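Local coordinates for protein peroxiredoxin 6 (Arenicola marina, PDB 2V32) that probably reduces hydrogen peroxide and organic hydroperoxides to water and alcohols as a thiol-specific peroxidase, at residues E102-A107 and G122-C127; A129-G134 and S142-A147. The protein carries 1 engineered substitution. One frame throughout, in Å; residues are numbered along the deposited sequence.

Contact 1: E102-A107 and G122-C127; sequences ETRELA and GMPLTC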
loop_
_atom_site.group_PDB
_atom_site.type_symbol
_atom_site.label_atom_id
_atom_site.label_comp_id
_atom_site.label_asym_id
_atom_site.label_seq_id
_atom_site.Cartn_x
_atom_site.Cartn_y
_atom_site.Cartn_z
ATOM N N GLU A 102 8.335 -10.443 -20.199
ATOM C CA GLU A 102 8.981 -9.794 -21.340
ATOM C C GLU A 102 7.995 -9.165 -22.316
ATOM O O GLU A 102 8.356 -8.207 -22.994
ATOM C CB GLU A 102 9.854 -10.798 -22.098
ATOM C CG GLU A 102 11.116 -11.124 -21.398
ATOM C CD GLU A 102 11.945 -12.166 -22.135
ATOM O OE1 GLU A 102 11.770 -13.406 -21.832
ATOM O OE2 GLU A 102 12.768 -11.752 -23.003
ATOM N N THR A 103 6.769 -9.707 -22.420
ATOM C CA THR A 103 5.799 -9.163 -23.363
ATOM C C THR A 103 4.995 -7.974 -22.820
ATOM O O THR A 103 4.124 -7.436 -23.548
ATOM C CB THR A 103 4.767 -10.195 -23.881
ATOM O OG1 THR A 103 3.825 -10.461 -22.845
ATOM C CG2 THR A 103 5.405 -11.551 -24.337
ATOM N N ARG A 104 5.246 -7.611 -21.547
ATOM C CA ARG A 104 4.438 -6.631 -20.773
ATOM C C ARG A 104 2.941 -6.968 -20.562
ATOM O O ARG A 104 2.174 -6.128 -20.121
ATOM C CB ARG A 104 4.627 -5.212 -21.313
ATOM C CG ARG A 104 5.924 -4.568 -20.895
ATOM C CD ARG A 104 7.203 -5.261 -21.447
ATOM N NE ARG A 104 8.356 -4.435 -21.193
ATOM C CZ ARG A 104 9.605 -4.810 -21.407
ATOM N NH1 ARG A 104 9.875 -6.012 -21.929
ATOM N NH2 ARG A 104 10.570 -3.955 -21.113
ATOM N N GLU A 105 2.565 -8.223 -20.851
ATOM C CA GLU A 105 1.213 -8.775 -20.692
ATOM C C GLU A 105 0.697 -8.502 -19.294
ATOM O O GLU A 105 -0.370 -7.899 -19.102
ATOM C CB GLU A 105 1.249 -10.307 -20.963
ATOM C CG GLU A 105 0.054 -11.169 -20.429
ATOM C CD GLU A 105 -0.257 -12.444 -21.280
ATOM O OE1 GLU A 105 0.651 -13.275 -21.538
ATOM O OE2 GLU A 105 -1.440 -12.608 -21.705
ATOM N N LEU A 106 1.464 -8.951 -18.311
ATOM C CA LEU A 106 1.056 -8.826 -16.895
ATOM C C LEU A 106 1.180 -7.411 -16.380
ATOM O O LEU A 106 0.331 -6.926 -15.661
ATOM C CB LEU A 106 1.888 -9.755 -16.036
ATOM C CG LEU A 106 1.576 -11.211 -16.368
ATOM C CD1 LEU A 106 2.707 -12.080 -15.844
ATOM C CD2 LEU A 106 0.200 -11.595 -15.817
ATOM N N ALA A 107 2.266 -6.754 -16.744
ATOM C CA ALA A 107 2.450 -5.323 -16.438
ATOM C C ALA A 107 1.173 -4.573 -16.742
ATOM O O ALA A 107 0.637 -3.883 -15.891
ATOM C CB ALA A 107 3.618 -4.790 -17.239
ATOM N N GLY A 122 12.027 2.835 -25.186
ATOM C CA GLY A 122 10.631 3.202 -24.941
ATOM C C GLY A 122 9.717 2.083 -24.397
ATOM O O GLY A 122 8.480 2.258 -24.372
ATOM N N MET A 123 10.284 0.929 -23.997
ATOM C CA MET A 123 9.444 -0.218 -23.492
ATOM C C MET A 123 8.956 0.107 -22.056
ATOM O O MET A 123 9.752 0.546 -21.265
ATOM C CB MET A 123 10.223 -1.543 -23.460
ATOM C CG MET A 123 10.637 -2.169 -24.786
ATOM S SD MET A 123 9.299 -3.081 -25.562
ATOM C CE MET A 123 9.614 -4.746 -24.992
ATOM N N PRO A 124 7.645 -0.103 -21.725
ATOM C CA PRO A 124 7.245 0.055 -20.310
ATOM C C PRO A 124 7.986 -0.963 -19.413
ATOM O O PRO A 124 8.584 -1.926 -19.927
ATOM C CB PRO A 124 5.746 -0.245 -20.314
ATOM C CG PRO A 124 5.329 -0.283 -21.715
ATOM C CD PRO A 124 6.527 -0.534 -22.566
ATOM N N LEU A 125 7.974 -0.723 -18.106
ATOM C CA LEU A 125 8.560 -1.604 -17.092
ATOM C C LEU A 125 7.598 -1.485 -15.957
ATOM O O LEU A 125 6.865 -0.522 -15.877
ATOM C CB LEU A 125 9.934 -1.111 -16.583
ATOM C CG LEU A 125 11.096 -0.957 -17.573
ATOM C CD1 LEU A 125 12.239 -0.213 -16.908
ATOM C CD2 LEU A 125 11.579 -2.298 -18.057
ATOM N N THR A 126 7.600 -2.454 -15.058
ATOM C CA THR A 126 6.691 -2.409 -13.932
ATOM C C THR A 126 7.195 -1.502 -12.834
ATOM O O THR A 126 8.360 -1.138 -12.825
ATOM C CB THR A 126 6.487 -3.825 -13.321
ATOM O OG1 THR A 126 7.765 -4.339 -12.927
ATOM C CG2 THR A 126 5.872 -4.795 -14.361
ATOM N N CYS A 127 6.302 -1.165 -11.894
ATOM C CA CYS A 127 6.647 -0.351 -10.720
ATOM C C CYS A 127 6.960 -1.345 -9.590
ATOM O O CYS A 127 7.349 -2.468 -9.880
ATOM C CB CYS A 127 5.495 0.633 -10.393
ATOM S SG CYS A 127 3.942 -0.177 -9.844
#
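Arg-104 reaches across to Pro-124 and binds its carbonyl oxygen, fastening the start of helix 105-109 to the first part of strand 124-133 in the thioredoxin-type fold of a peroxiredoxin. Arg-104 holds the N-cap position, and its CB already points toward the strand. CG meets the proline ring, 4.4 Å from Pro-124 CB, and the bend there (chi2 65°) turns the rest of the chain across the strand, toward the carbonyl of Pro-124. CD passes near the carbonyl oxygen, and NE donates to Pro-124 O at 2.8 Å with a fairly straight bond (158°). NH2 donates to that same oxygen at 3.1 Å, more bent, so the guanidinium grips one atom side-on with two nitrogens. NH1 turns back to Glu-102 O, 2.9 Å away, and bonds on both sides, to partners in its own plane, fix the rotation of the flat group. Arginine suits the place because three nitrogens in one plane can bridge two backbone carbonyls. The flexible, twice-bent Met-123 crosses the arginine at about a right angle and lays its CE over one guanidinium face, 3.3 Å from NH1. Leu-125 CD2 approaches NH2 obliquely. Thr-126, whose side chain lies about 8 Å from that of Ser-45, probably the engineered substitution at the predicted peroxidatic cysteine, meets the helix through its methyl group: the small Ala-107 lets the backbones come close, with its CB 3.7 Å from Thr-126 CG2.

Contact 2: A129-G134 and S142-A147; sequences AVFIIG and SILYPA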
loop_
_atom_site.group_PDB
_atom_site.type_symbol
_atom_site.label_atom_id
_atom_site.label_comp_id
_atom_site.label_asym_id
_atom_site.label_seq_id
_atom_site.Cartn_x
_atom_site.Cartn_y
_atom_site.Cartn_z
ATOM N N ALA A 129 4.950 -3.096 -7.311
ATOM C CA ALA A 129 3.593 -3.492 -6.982
ATOM C C ALA A 129 3.637 -4.606 -5.957
ATOM O O ALA A 129 4.609 -5.394 -5.908
ATOM C CB ALA A 129 2.935 -3.967 -8.210
ATOM N N VAL A 130 2.634 -4.660 -5.100
ATOM C CA VAL A 130 2.425 -5.883 -4.286
ATOM C C VAL A 130 0.999 -6.322 -4.334
ATOM O O VAL A 130 0.089 -5.524 -4.053
ATOM C CB VAL A 130 2.825 -5.678 -2.779
ATOM C CG1 VAL A 130 2.860 -7.066 -2.071
ATOM C CG2 VAL A 130 4.181 -4.980 -2.662
ATOM N N PHE A 131 0.782 -7.610 -4.606
ATOM C CA PHE A 131 -0.565 -8.137 -4.638
ATOM C C PHE A 131 -0.637 -9.291 -3.618
ATOM O O PHE A 131 0.177 -10.229 -3.700
ATOM C CB PHE A 131 -0.971 -8.659 -6.032
ATOM C CG PHE A 131 -0.913 -7.623 -7.097
ATOM C CD1 PHE A 131 -1.939 -6.713 -7.250
ATOM C CD2 PHE A 131 0.231 -7.514 -7.913
ATOM C CE1 PHE A 131 -1.859 -5.714 -8.231
ATOM C CE2 PHE A 131 0.324 -6.543 -8.882
ATOM C CZ PHE A 131 -0.726 -5.632 -9.041
ATOM N N ILE A 132 -1.589 -9.217 -2.681
ATOM C CA ILE A 132 -1.782 -10.273 -1.685
ATOM C C ILE A 132 -2.991 -11.092 -2.075
ATOM O O ILE A 132 -4.092 -10.545 -2.144
ATOM C CB ILE A 132 -1.899 -9.761 -0.269
ATOM C CG1 ILE A 132 -0.667 -8.928 0.041
ATOM C CG2 ILE A 132 -1.901 -10.943 0.775
ATOM C CD1 ILE A 132 -0.472 -8.683 1.584
ATOM N N ILE A 133 -2.788 -12.394 -2.292
ATOM C CA ILE A 133 -3.814 -13.257 -2.902
ATOM C C ILE A 133 -4.200 -14.334 -1.887
ATOM O O ILE A 133 -3.320 -14.869 -1.213
ATOM C CB ILE A 133 -3.271 -13.894 -4.224
ATOM C CG1 ILE A 133 -2.977 -12.806 -5.273
ATOM C CG2 ILE A 133 -4.267 -14.883 -4.798
ATOM C CD1 ILE A 133 -1.572 -12.932 -5.989
ATOM N N GLY A 134 -5.492 -14.580 -1.699
ATOM C CA GLY A 134 -5.897 -15.590 -0.716
ATOM C C GLY A 134 -6.010 -16.976 -1.346
ATOM O O GLY A 134 -5.950 -17.118 -2.557
ATOM N N SER A 142 -3.670 -4.544 -2.178
ATOM C CA SER A 142 -2.579 -4.198 -3.067
ATOM C C SER A 142 -2.005 -2.807 -2.839
ATOM O O SER A 142 -2.695 -1.901 -2.302
ATOM C CB SER A 142 -2.991 -4.335 -4.532
ATOM O OG SER A 142 -4.009 -3.437 -4.850
ATOM N N ILE A 143 -0.766 -2.638 -3.299
ATOM C CA ILE A 143 -0.094 -1.360 -3.207
ATOM C C ILE A 143 0.651 -1.204 -4.498
ATOM O O ILE A 143 1.083 -2.196 -5.090
ATOM C CB ILE A 143 0.888 -1.309 -1.985
ATOM C CG1 ILE A 143 2.218 -1.949 -2.325
ATOM C CG2 ILE A 143 0.245 -1.916 -0.714
ATOM C CD1 ILE A 143 3.107 -2.250 -1.169
ATOM N N LEU A 144 0.696 0.018 -4.999
ATOM C CA LEU A 144 1.493 0.326 -6.162
ATOM C C LEU A 144 2.431 1.461 -5.727
ATOM O O LEU A 144 1.970 2.595 -5.481
ATOM C CB LEU A 144 0.654 0.779 -7.362
ATOM C CG LEU A 144 -0.424 -0.052 -8.021
ATOM C CD1 LEU A 144 -0.985 0.858 -9.112
ATOM C CD2 LEU A 144 0.180 -1.320 -8.583
ATOM N N TYR A 145 3.717 1.135 -5.615
ATOM C CA TYR A 145 4.713 2.124 -5.272
ATOM C C TYR A 145 5.519 2.335 -6.527
ATOM O O TYR A 145 5.753 1.367 -7.238
ATOM C CB TYR A 145 5.652 1.571 -4.165
ATOM C CG TYR A 145 5.179 1.656 -2.737
ATOM C CD1 TYR A 145 3.827 1.727 -2.427
ATOM C CD2 TYR A 145 6.105 1.617 -1.670
ATOM C CE1 TYR A 145 3.417 1.786 -1.136
ATOM C CE2 TYR A 145 5.702 1.664 -0.373
ATOM C CZ TYR A 145 4.352 1.742 -0.100
ATOM O OH TYR A 145 3.902 1.825 1.187
ATOM N N PRO A 146 5.977 3.583 -6.787
ATOM C CA PRO A 146 6.861 3.893 -7.903
ATOM C C PRO A 146 8.295 3.341 -7.698
ATOM O O PRO A 146 8.628 2.855 -6.580
ATOM C CB PRO A 146 6.853 5.446 -7.928
ATOM C CG PRO A 146 6.687 5.816 -6.479
ATOM C CD PRO A 146 5.683 4.788 -5.976
ATOM N N ALA A 147 9.124 3.465 -8.747
ATOM C CA ALA A 147 10.497 2.929 -8.788
ATOM C C ALA A 147 11.384 3.658 -7.820
ATOM O O ALA A 147 12.378 3.090 -7.319
ATOM C CB ALA A 147 11.081 2.994 -10.231
#
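Val-130 and Ile-143 form an antiparallel hydrogen-bonded pair, with Val-130 N donating to Ile-143 O at 2.9 Å and Ile-143 N to Val-130 O at 3.1 Å, while Ser-142 CA adds a CA-H...O contact to Val-130 O. Their side chains lie side by side on one face of the sheet. Ile-143 carries CG1 between its backbone N and carbonyl carbon (chi1 82°), which presses CD1 against Val-130 CG2 at a tight 3.3 Å; two branched residues suit such a buried strand pair. The strands form a beta hairpin whose second arm is an edge of the mixed sheet within the chain, where residues 142-144 pair with a strand of the second subunit, so the sheet continues through the dimer. Ile-143 CD1 also lies over a face of the Tyr-145 ring, toward its rim. With an alanine here, the loss of CG1 and CD1 would probably open a gap beside Val-130 CG2 and strip that ring face of its CD1 cover. On the other face, Leu-144 reaches with CD2 to Ala-129 CB, 3.8 Å away, where a small residue accepts the longer chain. Farther along, the Phe-131 ring meets Ser-142 obliquely, CD1 lying 3.8 Å from the serine CB.

How the contacts relate
After a small hairpin of strands 13-14 and 21-22 and helix 23-27, the chain lays down the inner strands 31-36 and 64-70 and the edge strand 98-100, then enters helix 105-109. Contact 1 closes the loop of residues 108-121, which holds the short strands 113-114 and 117-118, and ties that helix to the beginning of strand 124-133. Farther along this strand, contact 2 closes the shorter hairpin connection to strand 139-145, outermost on that side within the chain. The two closures follow in series, neither nesting nor crossing, with Arg-128 between them. They meet where Cys-127 CB packs 3.2 Å from Tyr-145 O; strand 124-133 joins helix 105-109 to strand 139-145, whose residues 142-144 pair with the second subunit.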